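Local coordinates for protein transferrin (Manduca sexta, PDB 6WB6) that binds and transports a single ferric ion per molecule together with a carbonate anion, as an insect member of the transferrin family, at residues A[340-352]-A[372-384]. Residues are numbered along the deposited sequence; the frame is centred on the assembly and turned at random.
Sequences EVIERGHGAPELV and FAFSRDIRPILDC
Arg-379 spreads its guanidinium against the main chain where helix 338-342 ends: NH2 gives one hydrogen to Ile-342 O at 2.8 Å, close to the guanidinium plane, and another to Arg-344 O at 2.9 Å, which lies 26° out of that plane. A fold of the chain at chi2 (-73°) turns the group back over the Phe-374 ring, whose CE1 lies against one guanidinium face, while NH1 bonds to the carbonyls of Phe-374 and Ile-378. With an alanine here, the Ile-342 and Arg-344 carbonyls would probably lose the donor they share. Beside it, Asp-377, the C-prime residue of the Schellman motif closing helix 360-375, meets Arg-344 in a salt bridge whose hydrogen bond, OD2 to NH2 at 2.9 Å, is weak, the guanidinium and carboxylate planes 53° apart; Arg-344 NH1 pairs with Glu-151. The contact probably lies at the junction of the two lobes, where the chain leaving helix 338-342 enters the beta-alpha-beta crossover of strand 352-357, helix 360-375 and parallel strand 381-386. The His-346 ring brings its CE1 edge to Arg-379 CB at 3.9 Å. Farther along, Leu-351 lies alongside Pro-380, CG to CB 4.1 Å, and its carbonyl accepts from Ile-381 N at 3.3 Å, a water bridging the same two atoms.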
# COMPACT_ATOMS: atom_id res chain seq x y z
N GLU A 340 -9.69 -20.57 -4.93
CA GLU A 340 -8.39 -20.94 -5.50
C GLU A 340 -7.54 -19.72 -5.80
O GLU A 340 -6.35 -19.67 -5.47
CB GLU A 340 -8.61 -21.73 -6.79
CG GLU A 340 -9.33 -23.03 -6.62
CD GLU A 340 -9.69 -23.67 -7.96
OE1 GLU A 340 -8.77 -24.01 -8.73
OE2 GLU A 340 -10.90 -23.82 -8.23
N VAL A 341 -8.15 -18.74 -6.47
CA VAL A 341 -7.46 -17.51 -6.83
C VAL A 341 -7.03 -16.75 -5.59
O VAL A 341 -5.90 -16.27 -5.48
CB VAL A 341 -8.38 -16.64 -7.72
CG1 VAL A 341 -7.67 -15.41 -8.17
CG2 VAL A 341 -8.86 -17.44 -8.91
N ILE A 342 -7.95 -16.58 -4.64
CA ILE A 342 -7.60 -15.83 -3.44
C ILE A 342 -6.45 -16.53 -2.71
O ILE A 342 -5.52 -15.89 -2.20
CB ILE A 342 -8.84 -15.64 -2.54
CG1 ILE A 342 -9.77 -14.54 -3.09
CG2 ILE A 342 -8.40 -15.29 -1.15
CD1 ILE A 342 -11.23 -14.60 -2.54
N GLU A 343 -6.49 -17.85 -2.64
CA GLU A 343 -5.48 -18.61 -1.91
C GLU A 343 -4.28 -18.96 -2.76
O GLU A 343 -3.40 -19.68 -2.29
CB GLU A 343 -6.10 -19.88 -1.32
CG GLU A 343 -7.10 -19.57 -0.20
CD GLU A 343 -7.74 -20.82 0.39
OE1 GLU A 343 -7.69 -21.87 -0.27
OE2 GLU A 343 -8.28 -20.76 1.52
N ARG A 344 -4.20 -18.44 -3.99
CA ARG A 344 -3.03 -18.71 -4.83
C ARG A 344 -1.74 -18.51 -4.05
O ARG A 344 -1.57 -17.54 -3.30
CB ARG A 344 -3.01 -17.81 -6.05
CG ARG A 344 -1.79 -18.05 -6.95
CD ARG A 344 -2.00 -17.36 -8.26
NE ARG A 344 -1.96 -15.93 -8.08
CZ ARG A 344 -0.85 -15.21 -8.04
NH1 ARG A 344 0.33 -15.78 -8.17
NH2 ARG A 344 -0.92 -13.90 -7.86
N GLY A 345 -0.83 -19.45 -4.26
CA GLY A 345 0.51 -19.36 -3.73
C GLY A 345 1.54 -19.65 -4.81
O GLY A 345 1.28 -19.50 -6.01
N HIS A 346 2.71 -20.09 -4.38
CA HIS A 346 3.82 -20.32 -5.29
C HIS A 346 4.46 -21.69 -5.06
O HIS A 346 5.60 -21.93 -5.50
CB HIS A 346 4.83 -19.19 -5.15
CG HIS A 346 4.25 -17.84 -5.44
ND1 HIS A 346 3.60 -17.08 -4.48
CD2 HIS A 346 4.18 -17.12 -6.59
CE1 HIS A 346 3.17 -15.96 -5.03
NE2 HIS A 346 3.51 -15.96 -6.31
N GLY A 347 3.74 -22.61 -4.44
CA GLY A 347 4.31 -23.90 -4.11
C GLY A 347 5.02 -23.88 -2.77
O GLY A 347 5.60 -22.88 -2.36
N ALA A 348 4.96 -25.02 -2.09
CA ALA A 348 5.64 -25.15 -0.81
C ALA A 348 7.16 -25.03 -0.98
O ALA A 348 7.71 -25.46 -2.00
CB ALA A 348 5.30 -26.49 -0.17
N PRO A 349 7.86 -24.42 -0.01
CA PRO A 349 7.27 -23.75 1.15
C PRO A 349 6.78 -22.34 0.80
O PRO A 349 7.59 -21.56 0.29
CB PRO A 349 8.43 -23.69 2.14
CG PRO A 349 9.65 -23.58 1.26
CD PRO A 349 9.32 -24.27 -0.05
N GLU A 350 5.52 -22.00 1.06
CA GLU A 350 5.06 -20.64 0.80
C GLU A 350 5.90 -19.65 1.61
O GLU A 350 6.13 -19.83 2.81
CB GLU A 350 3.57 -20.51 1.12
CG GLU A 350 2.66 -21.55 0.40
CD GLU A 350 2.50 -21.32 -1.11
OE1 GLU A 350 1.97 -22.23 -1.78
OE2 GLU A 350 2.88 -20.25 -1.62
N LEU A 351 6.38 -18.60 0.95
CA LEU A 351 7.29 -17.69 1.64
C LEU A 351 6.52 -16.86 2.65
O LEU A 351 5.40 -16.41 2.39
CB LEU A 351 8.02 -16.78 0.66
CG LEU A 351 9.01 -15.83 1.33
CD1 LEU A 351 10.15 -16.60 2.03
CD2 LEU A 351 9.57 -14.85 0.34
N VAL A 352 7.13 -16.64 3.80
CA VAL A 352 6.52 -15.88 4.89
C VAL A 352 7.50 -14.81 5.31
O VAL A 352 8.70 -15.06 5.42
CB VAL A 352 6.16 -16.79 6.08
CG1 VAL A 352 5.70 -15.96 7.29
CG2 VAL A 352 5.10 -17.79 5.67
N PHE A 372 -5.79 -9.51 5.96
CA PHE A 372 -6.22 -8.65 4.88
C PHE A 372 -5.27 -8.77 3.69
O PHE A 372 -5.70 -9.03 2.55
CB PHE A 372 -6.30 -7.21 5.37
CG PHE A 372 -6.61 -6.23 4.29
CD1 PHE A 372 -7.90 -6.14 3.79
CD2 PHE A 372 -5.64 -5.43 3.76
CE1 PHE A 372 -8.19 -5.26 2.77
CE2 PHE A 372 -5.92 -4.57 2.73
CZ PHE A 372 -7.20 -4.48 2.25
N ALA A 373 -3.96 -8.59 3.93
CA ALA A 373 -2.99 -8.67 2.85
C ALA A 373 -3.13 -9.96 2.07
O ALA A 373 -3.10 -9.97 0.84
CB ALA A 373 -1.57 -8.55 3.38
N PHE A 374 -3.27 -11.08 2.79
CA PHE A 374 -3.38 -12.36 2.11
C PHE A 374 -4.63 -12.41 1.24
O PHE A 374 -4.58 -12.82 0.09
CB PHE A 374 -3.42 -13.50 3.11
CG PHE A 374 -3.50 -14.83 2.47
CD1 PHE A 374 -2.37 -15.45 2.00
CD2 PHE A 374 -4.71 -15.47 2.34
CE1 PHE A 374 -2.42 -16.67 1.41
CE2 PHE A 374 -4.78 -16.71 1.75
CZ PHE A 374 -3.62 -17.31 1.29
N SER A 375 -5.77 -12.01 1.80
CA SER A 375 -7.01 -12.01 1.03
C SER A 375 -6.92 -11.10 -0.19
O SER A 375 -7.74 -11.23 -1.10
CB SER A 375 -8.19 -11.59 1.90
OG SER A 375 -8.02 -10.26 2.35
N ARG A 376 -5.98 -10.16 -0.20
CA ARG A 376 -5.83 -9.20 -1.29
C ARG A 376 -4.67 -9.53 -2.21
O ARG A 376 -4.14 -8.64 -2.88
CB ARG A 376 -5.66 -7.80 -0.71
CG ARG A 376 -6.92 -7.26 -0.02
CD ARG A 376 -7.94 -6.75 -1.03
NE ARG A 376 -9.26 -6.60 -0.41
CZ ARG A 376 -10.29 -5.96 -0.97
NH1 ARG A 376 -10.16 -5.40 -2.16
NH2 ARG A 376 -11.45 -5.88 -0.32
N ASP A 377 -4.23 -10.79 -2.21
CA ASP A 377 -3.27 -11.33 -3.16
C ASP A 377 -1.88 -10.72 -3.01
O ASP A 377 -1.09 -10.71 -3.97
CB ASP A 377 -3.74 -11.17 -4.61
CG ASP A 377 -3.03 -12.18 -5.54
OD1 ASP A 377 -3.11 -13.38 -5.24
OD2 ASP A 377 -2.35 -11.77 -6.49
N ILE A 378 -1.54 -10.24 -1.81
CA ILE A 378 -0.20 -9.72 -1.54
C ILE A 378 0.60 -10.86 -0.94
O ILE A 378 0.11 -11.58 -0.07
CB ILE A 378 -0.25 -8.52 -0.59
CG1 ILE A 378 -1.05 -7.40 -1.24
CG2 ILE A 378 1.16 -8.05 -0.21
CD1 ILE A 378 -1.13 -6.17 -0.33
N ARG A 379 1.81 -11.08 -1.48
CA ARG A 379 2.67 -12.23 -1.17
C ARG A 379 4.10 -11.70 -1.16
O ARG A 379 4.50 -10.98 -2.10
CB ARG A 379 2.53 -13.37 -2.17
CG ARG A 379 1.14 -13.93 -2.31
CD ARG A 379 0.74 -14.76 -1.11
NE ARG A 379 -0.51 -15.46 -1.36
CZ ARG A 379 -1.73 -14.91 -1.26
NH1 ARG A 379 -1.87 -13.64 -0.90
NH2 ARG A 379 -2.80 -15.66 -1.51
N PRO A 380 4.90 -12.04 -0.16
CA PRO A 380 4.80 -13.02 0.94
C PRO A 380 3.70 -12.80 1.99
O PRO A 380 3.29 -11.68 2.31
CB PRO A 380 6.17 -12.91 1.62
CG PRO A 380 6.68 -11.57 1.26
CD PRO A 380 6.20 -11.33 -0.13
N ILE A 381 3.24 -13.93 2.51
CA ILE A 381 2.33 -13.94 3.64
C ILE A 381 3.00 -13.26 4.81
O ILE A 381 4.18 -13.50 5.10
CB ILE A 381 1.94 -15.38 3.99
CG1 ILE A 381 1.13 -16.00 2.86
CG2 ILE A 381 1.15 -15.45 5.30
CD1 ILE A 381 1.27 -17.50 2.77
N LEU A 382 2.24 -12.43 5.50
CA LEU A 382 2.77 -11.72 6.66
C LEU A 382 2.55 -12.57 7.90
O LEU A 382 1.42 -12.98 8.21
CB LEU A 382 2.12 -10.35 6.79
CG LEU A 382 2.51 -9.47 7.97
CD1 LEU A 382 3.93 -8.98 7.83
CD2 LEU A 382 1.55 -8.31 8.04
N ASP A 383 3.62 -12.86 8.62
CA ASP A 383 3.48 -13.45 9.93
C ASP A 383 3.88 -12.43 10.97
O ASP A 383 4.53 -11.43 10.67
CB ASP A 383 4.29 -14.73 10.04
CG ASP A 383 3.94 -15.53 11.27
OD1 ASP A 383 3.02 -15.11 12.01
OD2 ASP A 383 4.59 -16.57 11.48
N CYS A 384 3.42 -12.66 12.19
CA CYS A 384 3.54 -11.72 13.29
C CYS A 384 4.22 -12.42 14.47
O CYS A 384 3.77 -13.49 14.90
CB CYS A 384 2.16 -11.19 13.69
SG CYS A 384 1.25 -10.50 12.28
O HOH W 1 3.74 -16.14 0.46